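Local structure of methylxanthine N1-demethylase NdmA (Pseudomonas putida, 6ICN) at residues Glu171-Asp176 and Leu302-Asp307; Glu180-Asn185 and Leu266-Cys271; Cys245-Ala250 and Arg336-Glu341. The protein catalyses the N1-demethylation of caffeine to theobromine and formaldehyde, the first step of caffeine degradation, as a Rieske non-heme iron oxygenase. All coordinates share one frame; numbering follows the deposited sequence.

All three interactions are built on one seven-stranded antiparallel sheet. Interaction 1 sets its edge strand 166-175 against helix 293-313, interaction 2 places helix 179-186 on strand 263-274, and interaction 3 joins the end of strand 239-246 to helix 330-348. Along the chain, interaction 2 is nested inside the loop closed by interaction 1, whereas interaction 3 interleaves with both. The centres of interactions 1 and 2, about 11 Å apart, are joined by polar bonds; interactions 2 and 3 are equally close and share the Glu184-Arg336 salt bridge. Interaction 2 is thus the link between the metal-bearing helix and helix 330-348, while interactions 1 and 3 lie about 22 Å apart, centre to centre.

Interaction 1 (Glu171-Asp176 and Leu302-Asp307); sequences EPYWWD and LVFAED. With CO (cobalt (II) ion), chain E; CFF (caffeine), chain F.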
loop_
_atom_site.group_PDB
_atom_site.type_symbol
_atom_site.label_atom_id
_atom_site.label_comp_id
_atom_site.label_asym_id
_atom_site.label_seq_id
_atom_site.Cartn_x
_atom_site.Cartn_y
_atom_site.Cartn_z
ATOM N N GLU A 171 0.112 -22.746 -14.051
ATOM C CA GLU A 171 0.980 -22.238 -13.006
ATOM C C GLU A 171 0.572 -22.843 -11.662
ATOM O O GLU A 171 -0.612 -23.074 -11.417
ATOM C CB GLU A 171 0.905 -20.719 -12.952
ATOM C CG GLU A 171 1.654 -20.092 -14.133
ATOM C CD GLU A 171 1.493 -18.596 -14.229
ATOM O OE1 GLU A 171 0.820 -18.000 -13.360
ATOM O OE2 GLU A 171 2.060 -18.022 -15.183
ATOM N N PRO A 172 1.524 -23.077 -10.766
ATOM C CA PRO A 172 1.159 -23.638 -9.456
ATOM C C PRO A 172 0.280 -22.680 -8.664
ATOM O O PRO A 172 0.349 -21.460 -8.831
ATOM C CB PRO A 172 2.506 -23.871 -8.760
ATOM C CG PRO A 172 3.541 -23.200 -9.612
ATOM C CD PRO A 172 2.980 -23.011 -10.982
ATOM N N TYR A 173 -0.549 -23.256 -7.783
ATOM C CA TYR A 173 -1.400 -22.478 -6.889
ATOM C C TYR A 173 -1.156 -22.914 -5.446
ATOM O O TYR A 173 -1.050 -24.107 -5.143
ATOM C CB TYR A 173 -2.895 -22.594 -7.276
ATOM C CG TYR A 173 -3.489 -23.988 -7.259
ATOM C CD1 TYR A 173 -3.255 -24.892 -8.306
ATOM C CD2 TYR A 173 -4.302 -24.410 -6.197
ATOM C CE1 TYR A 173 -3.807 -26.172 -8.286
ATOM C CE2 TYR A 173 -4.867 -25.683 -6.186
ATOM C CZ TYR A 173 -4.620 -26.558 -7.221
ATOM O OH TYR A 173 -5.154 -27.827 -7.187
ATOM N N TRP A 174 -1.037 -21.938 -4.562
ATOM C CA TRP A 174 -0.667 -22.194 -3.175
ATOM C C TRP A 174 -1.898 -22.131 -2.286
ATOM O O TRP A 174 -2.673 -21.181 -2.377
ATOM C CB TRP A 174 0.346 -21.161 -2.705
ATOM C CG TRP A 174 1.667 -21.299 -3.351
ATOM C CD1 TRP A 174 2.006 -20.952 -4.634
ATOM C CD2 TRP A 174 2.846 -21.785 -2.735
ATOM N NE1 TRP A 174 3.332 -21.218 -4.850
ATOM C CE2 TRP A 174 3.875 -21.728 -3.701
ATOM C CE3 TRP A 174 3.133 -22.279 -1.467
ATOM C CZ2 TRP A 174 5.170 -22.132 -3.422
ATOM C CZ3 TRP A 174 4.429 -22.682 -1.189
ATOM C CH2 TRP A 174 5.427 -22.607 -2.164
ATOM N N TRP A 175 -2.069 -23.134 -1.424
ATOM C CA TRP A 175 -3.158 -23.147 -0.458
ATOM C C TRP A 175 -2.624 -23.314 0.956
ATOM O O TRP A 175 -1.657 -24.042 1.195
ATOM C CB TRP A 175 -4.145 -24.287 -0.725
ATOM C CG TRP A 175 -5.121 -24.071 -1.844
ATOM C CD1 TRP A 175 -5.207 -22.987 -2.678
ATOM C CD2 TRP A 175 -6.179 -24.954 -2.214
ATOM N NE1 TRP A 175 -6.257 -23.159 -3.562
ATOM C CE2 TRP A 175 -6.866 -24.357 -3.292
ATOM C CE3 TRP A 175 -6.616 -26.198 -1.739
ATOM C CZ2 TRP A 175 -7.962 -24.966 -3.902
ATOM C CZ3 TRP A 175 -7.710 -26.805 -2.358
ATOM C CH2 TRP A 175 -8.370 -26.180 -3.418
ATOM N N ASP A 176 -3.283 -22.653 1.904
ATOM C CA ASP A 176 -3.030 -22.862 3.322
ATOM C C ASP A 176 -3.836 -24.075 3.792
ATOM O O ASP A 176 -4.764 -23.979 4.592
ATOM C CB ASP A 176 -3.399 -21.605 4.105
ATOM C CG ASP A 176 -3.003 -21.682 5.564
ATOM O OD1 ASP A 176 -1.825 -21.957 5.861
ATOM O OD2 ASP A 176 -3.873 -21.433 6.428
ATOM N N LEU A 302 -11.552 -20.899 -11.604
ATOM C CA LEU A 302 -12.826 -20.648 -10.925
ATOM C C LEU A 302 -13.151 -21.766 -9.938
ATOM O O LEU A 302 -13.524 -21.503 -8.784
ATOM C CB LEU A 302 -13.938 -20.501 -11.977
ATOM C CG LEU A 302 -15.383 -20.410 -11.483
ATOM C CD1 LEU A 302 -15.542 -19.194 -10.569
ATOM C CD2 LEU A 302 -16.367 -20.370 -12.658
ATOM N N VAL A 303 -13.001 -23.019 -10.381
ATOM C CA VAL A 303 -13.184 -24.177 -9.499
ATOM C C VAL A 303 -12.285 -24.062 -8.275
ATOM O O VAL A 303 -12.734 -24.213 -7.131
ATOM C CB VAL A 303 -12.908 -25.479 -10.277
ATOM C CG1 VAL A 303 -12.829 -26.685 -9.318
ATOM C CG2 VAL A 303 -13.982 -25.711 -11.348
ATOM N N PHE A 304 -11.004 -23.764 -8.490
ATOM C CA PHE A 304 -10.090 -23.674 -7.358
ATOM C C PHE A 304 -10.474 -22.522 -6.430
ATOM O O PHE A 304 -10.359 -22.643 -5.207
ATOM C CB PHE A 304 -8.650 -23.527 -7.851
ATOM C CG PHE A 304 -8.098 -24.766 -8.552
ATOM C CD1 PHE A 304 -8.560 -26.042 -8.238
ATOM C CD2 PHE A 304 -7.108 -24.633 -9.526
ATOM C CE1 PHE A 304 -8.033 -27.186 -8.892
ATOM C CE2 PHE A 304 -6.582 -25.770 -10.181
ATOM C CZ PHE A 304 -7.042 -27.038 -9.856
ATOM N N ALA A 305 -10.925 -21.391 -6.995
ATOM C CA ALA A 305 -11.338 -20.270 -6.152
ATOM C C ALA A 305 -12.564 -20.622 -5.328
ATOM O O ALA A 305 -12.724 -20.100 -4.216
ATOM C CB ALA A 305 -11.630 -19.026 -6.998
ATOM N N GLU A 306 -13.449 -21.478 -5.862
ATOM C CA GLU A 306 -14.608 -21.935 -5.090
ATOM C C GLU A 306 -14.188 -22.840 -3.928
ATOM O O GLU A 306 -14.682 -22.687 -2.798
ATOM C CB GLU A 306 -15.603 -22.637 -6.019
ATOM C CG GLU A 306 -16.277 -21.642 -7.003
ATOM C CD GLU A 306 -17.133 -22.309 -8.087
ATOM O OE1 GLU A 306 -16.970 -23.521 -8.360
ATOM O OE2 GLU A 306 -17.956 -21.589 -8.706
ATOM N N ASP A 307 -13.236 -23.756 -4.164
ATOM C CA ASP A 307 -12.773 -24.637 -3.086
ATOM C C ASP A 307 -11.965 -23.899 -2.016
ATOM O O ASP A 307 -12.107 -24.189 -0.824
ATOM C CB ASP A 307 -11.917 -25.775 -3.666
ATOM C CG ASP A 307 -12.745 -26.851 -4.327
ATOM O OD1 ASP A 307 -13.612 -27.427 -3.659
ATOM O OD2 ASP A 307 -12.526 -27.143 -5.518
HETATM CO CO CO E . -14.089 -28.700 -5.264
HETATM N N1 CFF F . -12.189 -31.422 -9.867
HETATM C C2 CFF F . -13.067 -32.021 -10.734
HETATM C C10 CFF F . -12.006 -31.968 -8.534
HETATM C C6 CFF F . -11.501 -30.337 -10.234
HETATM N N3 CFF F . -13.244 -31.514 -11.980
HETATM O O11 CFF F . -13.678 -32.989 -10.396
HETATM C C12 CFF F . -14.177 -32.142 -12.911
HETATM C C4 CFF F . -12.551 -30.414 -12.355
HETATM C C5 CFF F . -11.682 -29.828 -11.507
HETATM N N9 CFF F . -12.535 -29.718 -13.505
HETATM O O13 CFF F . -10.734 -29.815 -9.471
HETATM N N7 CFF F . -11.127 -28.779 -12.141
HETATM C C8 CFF F . -11.654 -28.712 -13.369
HETATM C C14 CFF F . -10.150 -27.746 -11.844
HETATM O O HOH W 1 -12.660 -30.189 -5.647
#
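Phe304 of helix 293-313 lays its ring over that of Tyr173 on strand 166-175; the centroids are 4.1 Å apart and the planes differ by 21°, an offset stack. With CG anti to its carbonyl carbon, Phe304 leaves the helix on the strand side. Its CB lies 4.3 Å from Trp175 CZ2, beside the start of the stack. CG and CD1 meet the phenol near CZ, and CD2 sits over the centre of the Tyr173 ring. CE2 comes to 3.4 Å from Tyr173 CE1, while CZ is 3.4 Å from the phenol oxygen OH, which rides over the same phenylalanine ring. At the neighbouring ring atom, CE1 touches both this oxygen and the ligand, reaching methyl C14 of caffeine at 3.7 Å. Tyr173 can present its ring this way because CG is held between the backbone N and the carbonyl carbon (chi1 60°). Its OH is hydrogen-bonded to Asn268 ND2 and Arg182 NH2, which fixes the far end of the stack.

Trp175 continues the packing one turn along the helix. Its CH2 abuts Asp307 CB at 3.6 Å, with the indole and carboxylate planes 57° apart, and its CZ2 lies near the carbonyl oxygen of Phe304. Beyond that CB, Asp307 chelates cobalt through OD1 and OD2, at 2.1 Å from OD1; His191, His196 and a water are the other ligands, and Asn185 ND2 holds OD1. This is the two-histidine, one-carboxylate site of Rieske oxygenases, cobalt probably standing in for iron. The strand side thus offers aromatic surface to the stem of a metal ligand and to a wall of the caffeine pocket, so packing and metal coordination meet on one helix.

Interaction 2 (Glu180-Asn185 and Leu266-Cys271); sequences ERRWEN and LFNVSC. With CFF (caffeine), chain F.
In the catalytic domain, helix 179-186 lies on the face of the large antiparallel sheet, and Arg182 is the side chain that spans from it to Asn268 and Ser270 of strand 263-274. The nearest CA atoms are Arg182 and Ser270, 7.3 Å apart, and every touching residue is buried. The arginine starts with CG opposite the backbone N (chi1 -154°) and bends at chi2, a shape that runs its aliphatic part along the serine. Ser270 OG is 3.3 Å from Arg182 CD and lies at the edge of the guanidinium, near its plane; the hydroxyl itself is hydrogen-bonded to Asn280 OD1.

Two residues earlier on the strand, on the same face, Asn268 approaches from the opposite direction. Its OD1 is 3.2 Å from Arg182 NE, but the angle is too poor for a hydrogen bond, and the amide and guanidinium planes stand 86° apart. The amide nitrogen of Asn268 is instead engaged by the hydroxyl of Tyr173. The head of the arginine turns back to its own helix: NH1 donates to Asn185 OD1 at 2.9 Å, on a lone pair in the carbonyl plane, bent to 140° at the hydrogen. That bond holds the Asn185 amide while its ND2 meets both OD1 of the metal ligand Asp307 and Tyr101 OH of the second subunit.

Two residues before Asn268, Leu266 CD1 packs 3.4 Å from caffeine C4. Arg182 is thus a second-shell residue, behind an amide that joins the metal site to a tyrosine of the neighbouring Rieske cluster pocket, an intersubunit junction of the kind found in Rieske oxygenases.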
loop_
_atom_site.group_PDB
_atom_site.type_symbol
_atom_site.label_atom_id
_atom_site.label_comp_id
_atom_site.label_asym_id
_atom_site.label_seq_id
_atom_site.Cartn_x
_atom_site.Cartn_y
_atom_site.Cartn_z
ATOM N N GLU A 180 -3.063 -33.886 2.306
ATOM C CA GLU A 180 -4.152 -34.829 2.570
ATOM C C GLU A 180 -5.525 -34.171 2.402
ATOM O O GLU A 180 -6.421 -34.738 1.764
ATOM C CB GLU A 180 -3.999 -35.417 3.981
ATOM C CG GLU A 180 -2.737 -36.271 4.187
ATOM C CD GLU A 180 -1.476 -35.465 4.592
ATOM O OE1 GLU A 180 -1.500 -34.197 4.644
ATOM O OE2 GLU A 180 -0.433 -36.111 4.876
ATOM N N ARG A 181 -5.716 -32.967 2.967
ATOM C CA ARG A 181 -7.016 -32.321 2.813
ATOM C C ARG A 181 -7.266 -31.923 1.363
ATOM O O ARG A 181 -8.407 -31.970 0.889
ATOM C CB ARG A 181 -7.114 -31.109 3.755
ATOM C CG ARG A 181 -7.092 -31.521 5.237
ATOM C CD ARG A 181 -8.258 -30.912 5.916
ATOM N NE ARG A 181 -8.240 -30.923 7.375
ATOM C CZ ARG A 181 -9.172 -31.533 8.112
ATOM N NH1 ARG A 181 -10.131 -32.230 7.515
ATOM N NH2 ARG A 181 -9.141 -31.438 9.433
ATOM N N ARG A 182 -6.203 -31.556 0.630
ATOM C CA ARG A 182 -6.367 -31.216 -0.777
ATOM C C ARG A 182 -6.777 -32.437 -1.589
ATOM O O ARG A 182 -7.676 -32.355 -2.435
ATOM C CB ARG A 182 -5.066 -30.603 -1.317
ATOM C CG ARG A 182 -5.288 -29.673 -2.510
ATOM C CD ARG A 182 -5.342 -30.437 -3.828
ATOM N NE ARG A 182 -5.965 -29.604 -4.862
ATOM C CZ ARG A 182 -7.277 -29.448 -5.020
ATOM N NH1 ARG A 182 -8.129 -30.097 -4.212
ATOM N NH2 ARG A 182 -7.749 -28.649 -5.982
ATOM N N TRP A 183 -6.134 -33.581 -1.334
ATOM C CA TRP A 183 -6.485 -34.813 -2.031
ATOM C C TRP A 183 -7.954 -35.157 -1.800
ATOM O O TRP A 183 -8.706 -35.427 -2.748
ATOM C CB TRP A 183 -5.577 -35.952 -1.553
ATOM C CG TRP A 183 -5.671 -37.234 -2.378
ATOM C CD1 TRP A 183 -4.793 -37.641 -3.344
ATOM C CD2 TRP A 183 -6.678 -38.268 -2.289
ATOM N NE1 TRP A 183 -5.192 -38.861 -3.871
ATOM C CE2 TRP A 183 -6.338 -39.266 -3.233
ATOM C CE3 TRP A 183 -7.811 -38.455 -1.492
ATOM C CZ2 TRP A 183 -7.114 -40.417 -3.429
ATOM C CZ3 TRP A 183 -8.586 -39.611 -1.680
ATOM C CH2 TRP A 183 -8.226 -40.578 -2.641
ATOM N N GLU A 184 -8.391 -35.112 -0.536
ATOM C CA GLU A 184 -9.778 -35.448 -0.239
ATOM C C GLU A 184 -10.742 -34.464 -0.891
ATOM O O GLU A 184 -11.809 -34.861 -1.375
ATOM C CB GLU A 184 -9.982 -35.508 1.278
ATOM C CG GLU A 184 -9.130 -36.585 1.917
ATOM C CD GLU A 184 -9.463 -36.829 3.365
ATOM O OE1 GLU A 184 -10.574 -36.440 3.784
ATOM O OE2 GLU A 184 -8.602 -37.380 4.084
ATOM N N ASN A 185 -10.372 -33.179 -0.956
ATOM C CA ASN A 185 -11.219 -32.213 -1.650
ATOM C C ASN A 185 -11.359 -32.551 -3.134
ATOM O O ASN A 185 -12.445 -32.428 -3.708
ATOM C CB ASN A 185 -10.645 -30.802 -1.455
ATOM C CG ASN A 185 -11.355 -29.755 -2.299
ATOM O OD1 ASN A 185 -10.797 -29.267 -3.278
ATOM N ND2 ASN A 185 -12.598 -29.425 -1.946
ATOM N N LEU A 266 -7.467 -34.603 -16.169
ATOM C CA LEU A 266 -6.979 -33.696 -15.135
ATOM C C LEU A 266 -5.949 -34.427 -14.289
ATOM O O LEU A 266 -6.230 -35.504 -13.748
ATOM C CB LEU A 266 -8.113 -33.190 -14.244
ATOM C CG LEU A 266 -9.252 -32.483 -14.968
ATOM C CD1 LEU A 266 -10.470 -32.444 -14.060
ATOM C CD2 LEU A 266 -8.833 -31.065 -15.367
ATOM N N PHE A 267 -4.761 -33.849 -14.168
ATOM C CA PHE A 267 -3.704 -34.424 -13.348
ATOM C C PHE A 267 -3.385 -33.405 -12.267
ATOM O O PHE A 267 -2.875 -32.313 -12.556
ATOM C CB PHE A 267 -2.477 -34.766 -14.194
ATOM C CG PHE A 267 -1.313 -35.297 -13.409
ATOM C CD1 PHE A 267 -1.281 -36.624 -12.981
ATOM C CD2 PHE A 267 -0.233 -34.478 -13.109
ATOM C CE1 PHE A 267 -0.197 -37.111 -12.281
ATOM C CE2 PHE A 267 0.872 -34.960 -12.394
ATOM C CZ PHE A 267 0.891 -36.280 -11.980
ATOM N N ASN A 268 -3.720 -33.740 -11.029
ATOM C CA ASN A 268 -3.543 -32.813 -9.918
ATOM C C ASN A 268 -2.642 -33.451 -8.875
ATOM O O ASN A 268 -2.867 -34.599 -8.474
ATOM C CB ASN A 268 -4.901 -32.427 -9.308
ATOM C CG ASN A 268 -4.793 -31.220 -8.375
ATOM O OD1 ASN A 268 -4.636 -31.393 -7.165
ATOM N ND2 ASN A 268 -4.849 -29.989 -8.941
ATOM N N VAL A 269 -1.611 -32.724 -8.444
ATOM C CA VAL A 269 -0.710 -33.235 -7.411
ATOM C C VAL A 269 -0.288 -32.093 -6.482
ATOM O O VAL A 269 -0.068 -30.957 -6.920
ATOM C CB VAL A 269 0.500 -33.961 -8.048
ATOM C CG1 VAL A 269 1.271 -33.031 -9.029
ATOM C CG2 VAL A 269 1.422 -34.558 -6.977
ATOM N N SER A 270 -0.190 -32.396 -5.188
ATOM C CA SER A 270 0.151 -31.414 -4.163
ATOM C C SER A 270 1.577 -31.644 -3.678
ATOM O O SER A 270 1.936 -32.770 -3.313
ATOM C CB SER A 270 -0.800 -31.490 -2.957
ATOM O OG SER A 270 -2.160 -31.320 -3.315
ATOM N N CYS A 271 2.374 -30.582 -3.655
ATOM C CA CYS A 271 3.642 -30.593 -2.929
ATOM C C CYS A 271 3.391 -30.269 -1.460
ATOM O O CYS A 271 2.909 -29.165 -1.148
ATOM C CB CYS A 271 4.620 -29.590 -3.512
ATOM S SG CYS A 271 6.227 -29.482 -2.648
HETATM N N1 CFF F . -12.189 -31.422 -9.867
HETATM C C2 CFF F . -13.067 -32.021 -10.734
HETATM C C10 CFF F . -12.006 -31.968 -8.534
HETATM C C6 CFF F . -11.501 -30.337 -10.234
HETATM N N3 CFF F . -13.244 -31.514 -11.980
HETATM O O11 CFF F . -13.678 -32.989 -10.396
HETATM C C12 CFF F . -14.177 -32.142 -12.911
HETATM C C4 CFF F . -12.551 -30.414 -12.355
HETATM C C5 CFF F . -11.682 -29.828 -11.507
HETATM N N9 CFF F . -12.535 -29.718 -13.505
HETATM O O13 CFF F . -10.734 -29.815 -9.471
HETATM N N7 CFF F . -11.127 -28.779 -12.141
HETATM C C8 CFF F . -11.654 -28.712 -13.369
HETATM C C14 CFF F . -10.150 -27.746 -11.844
#

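Interaction 3 (Cys245-Ala250 and Arg336-Glu341); sequences CSMPFA and RKWLRE
Trp338 NE1 donates a hydrogen bond to the carbonyl oxygen of Ala356, which pins the indole of helix 330-348 while its six-membered ring receives Met247 on one face. Met247 CG stands 3.7 Å from the centroid of that ring, 22° off the normal, so this is a CH-pi contact; the nearest carbon, Trp338 CZ3, is 3.5 Å from CG. The sulfur follows more obliquely, SD lying 4.5 Å from the same centroid and 37° off the normal, a Met-aromatic contact. Because the methionine is bent at both chi2 (-71°) and chi3, the chain curls past the indole, and CE ends 3.6 Å from Leu339 CD2.

Met247 follows strand 239-246 at the hairpin leading into strand 250-257, where a cis peptide bond precedes Pro248 and Ala250 N bonds to Ser246 O at 3.2 Å. The turn packs against helix 330-348 through Met247 and Pro248, and this contact joins helix to sheet end by apolar groups. Replacing Trp338 by an alanine would probably leave Met247 CG and SD without the ring they lie against, open a gap beside the turn and deprive Ala356 O of its donor.

Around the indole, Arg215 adds a cation-pi contact and Phe220 an edge-to-face one, so strand 219-225 also takes part in holding it. Pro248 shares the Leu339 branch that Met247 uses: its CB is 3.9 Å from Leu339 CD2. The proline carbonyl oxygen accepts a hydrogen bond from Tyr335 OH, one turn earlier on the same helix.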
loop_
_atom_site.group_PDB
_atom_site.type_symbol
_atom_site.label_atom_id
_atom_site.label_comp_id
_atom_site.label_asym_id
_atom_site.label_seq_id
_atom_site.Cartn_x
_atom_site.Cartn_y
_atom_site.Cartn_z
ATOM N N CYS A 245 -5.092 -42.924 -8.843
ATOM C CA CYS A 245 -4.519 -42.042 -7.827
ATOM C C CYS A 245 -3.228 -42.660 -7.315
ATOM O O CYS A 245 -3.260 -43.577 -6.492
ATOM C CB CYS A 245 -5.506 -41.813 -6.688
ATOM S SG CYS A 245 -7.118 -41.164 -7.215
ATOM N N SER A 246 -2.094 -42.157 -7.804
ATOM C CA SER A 246 -0.787 -42.610 -7.322
ATOM C C SER A 246 -0.575 -42.127 -5.891
ATOM O O SER A 246 -0.477 -40.922 -5.642
ATOM C CB SER A 246 0.323 -42.101 -8.236
ATOM O OG SER A 246 0.194 -42.639 -9.542
ATOM N N MET A 247 -0.507 -43.056 -4.941
ATOM C CA MET A 247 -0.407 -42.660 -3.530
ATOM C C MET A 247 0.921 -41.994 -3.269
ATOM O O MET A 247 1.943 -42.438 -3.802
ATOM C CB MET A 247 -0.595 -43.867 -2.598
ATOM C CG MET A 247 -1.997 -44.457 -2.698
ATOM S SD MET A 247 -3.232 -43.343 -1.949
ATOM C CE MET A 247 -2.835 -43.553 -0.240
ATOM N N PRO A 248 0.937 -40.956 -2.420
ATOM C CA PRO A 248 -0.177 -40.440 -1.609
ATOM C C PRO A 248 -0.956 -39.248 -2.154
ATOM O O PRO A 248 -2.063 -39.030 -1.677
ATOM C CB PRO A 248 0.513 -40.009 -0.321
ATOM C CG PRO A 248 1.892 -39.597 -0.760
ATOM C CD PRO A 248 2.242 -40.447 -1.954
ATOM N N PHE A 249 -0.409 -38.451 -3.079
ATOM C CA PHE A 249 -1.020 -37.145 -3.330
ATOM C C PHE A 249 -1.346 -36.842 -4.785
ATOM O O PHE A 249 -1.800 -35.727 -5.077
ATOM C CB PHE A 249 -0.115 -36.025 -2.791
ATOM C CG PHE A 249 0.124 -36.092 -1.308
ATOM C CD1 PHE A 249 -0.925 -36.333 -0.418
ATOM C CD2 PHE A 249 1.396 -35.910 -0.803
ATOM C CE1 PHE A 249 -0.684 -36.414 0.951
ATOM C CE2 PHE A 249 1.651 -35.980 0.568
ATOM C CZ PHE A 249 0.592 -36.239 1.451
ATOM N N ALA A 250 -1.121 -37.762 -5.707
ATOM C CA ALA A 250 -1.337 -37.481 -7.123
ATOM C C ALA A 250 -2.644 -38.097 -7.591
ATOM O O ALA A 250 -2.940 -39.249 -7.265
ATOM C CB ALA A 250 -0.181 -38.011 -7.965
ATOM N N ARG A 336 -7.805 -42.472 4.015
ATOM C CA ARG A 336 -7.221 -42.340 5.340
ATOM C C ARG A 336 -6.729 -43.684 5.866
ATOM O O ARG A 336 -5.678 -43.755 6.511
ATOM C CB ARG A 336 -8.248 -41.724 6.287
ATOM C CG ARG A 336 -8.582 -40.268 5.937
ATOM C CD ARG A 336 -9.702 -39.706 6.819
ATOM N NE ARG A 336 -9.929 -38.299 6.484
ATOM C CZ ARG A 336 -10.589 -37.421 7.238
ATOM N NH1 ARG A 336 -11.120 -37.776 8.409
ATOM N NH2 ARG A 336 -10.725 -36.174 6.805
ATOM N N LYS A 337 -7.478 -44.752 5.579
ATOM C CA LYS A 337 -7.093 -46.094 6.009
ATOM C C LYS A 337 -5.770 -46.520 5.381
ATOM O O LYS A 337 -4.875 -47.026 6.075
ATOM C CB LYS A 337 -8.200 -47.083 5.642
ATOM C CG LYS A 337 -7.884 -48.536 6.022
ATOM C CD LYS A 337 -9.074 -49.417 5.705
ATOM C CE LYS A 337 -8.723 -50.885 5.906
ATOM N NZ LYS A 337 -9.916 -51.736 5.653
ATOM N N TRP A 338 -5.626 -46.311 4.065
ATOM C CA TRP A 338 -4.377 -46.692 3.407
ATOM C C TRP A 338 -3.207 -45.853 3.911
ATOM O O TRP A 338 -2.125 -46.384 4.177
ATOM C CB TRP A 338 -4.514 -46.577 1.890
ATOM C CG TRP A 338 -3.463 -47.363 1.120
ATOM C CD1 TRP A 338 -2.408 -48.064 1.627
ATOM C CD2 TRP A 338 -3.401 -47.513 -0.297
ATOM N NE1 TRP A 338 -1.690 -48.661 0.602
ATOM C CE2 TRP A 338 -2.287 -48.341 -0.589
ATOM C CE3 TRP A 338 -4.194 -47.051 -1.349
ATOM C CZ2 TRP A 338 -1.936 -48.677 -1.894
ATOM C CZ3 TRP A 338 -3.860 -47.388 -2.641
ATOM C CH2 TRP A 338 -2.728 -48.201 -2.908
ATOM N N LEU A 339 -3.396 -44.533 4.062
ATOM C CA LEU A 339 -2.310 -43.715 4.597
ATOM C C LEU A 339 -1.867 -44.207 5.974
ATOM O O LEU A 339 -0.667 -44.249 6.272
ATOM C CB LEU A 339 -2.728 -42.245 4.685
ATOM C CG LEU A 339 -2.882 -41.478 3.381
ATOM C CD1 LEU A 339 -3.181 -40.002 3.705
ATOM C CD2 LEU A 339 -1.646 -41.585 2.518
ATOM N N ARG A 340 -2.826 -44.564 6.837
ATOM C CA ARG A 340 -2.502 -45.111 8.156
ATOM C C ARG A 340 -1.659 -46.378 8.030
ATOM O O ARG A 340 -0.670 -46.548 8.760
ATOM C CB ARG A 340 -3.791 -45.398 8.960
ATOM C CG ARG A 340 -3.551 -45.767 10.452
ATOM C CD ARG A 340 -4.837 -46.122 11.236
ATOM N NE ARG A 340 -6.036 -45.503 10.653
ATOM C CZ ARG A 340 -7.134 -46.150 10.240
ATOM N NH1 ARG A 340 -7.209 -47.484 10.287
ATOM N NH2 ARG A 340 -8.152 -45.421 9.758
ATOM N N GLU A 341 -2.029 -47.259 7.097
ATOM C CA GLU A 341 -1.279 -48.499 6.895
ATOM C C GLU A 341 0.134 -48.209 6.411
ATOM O O GLU A 341 1.085 -48.898 6.801
ATOM C CB GLU A 341 -1.993 -49.392 5.888
ATOM C CG GLU A 341 -3.315 -49.977 6.373
ATOM C CD GLU A 341 -4.026 -50.739 5.279
ATOM O OE1 GLU A 341 -3.368 -51.088 4.270
ATOM O OE2 GLU A 341 -5.239 -50.998 5.410
#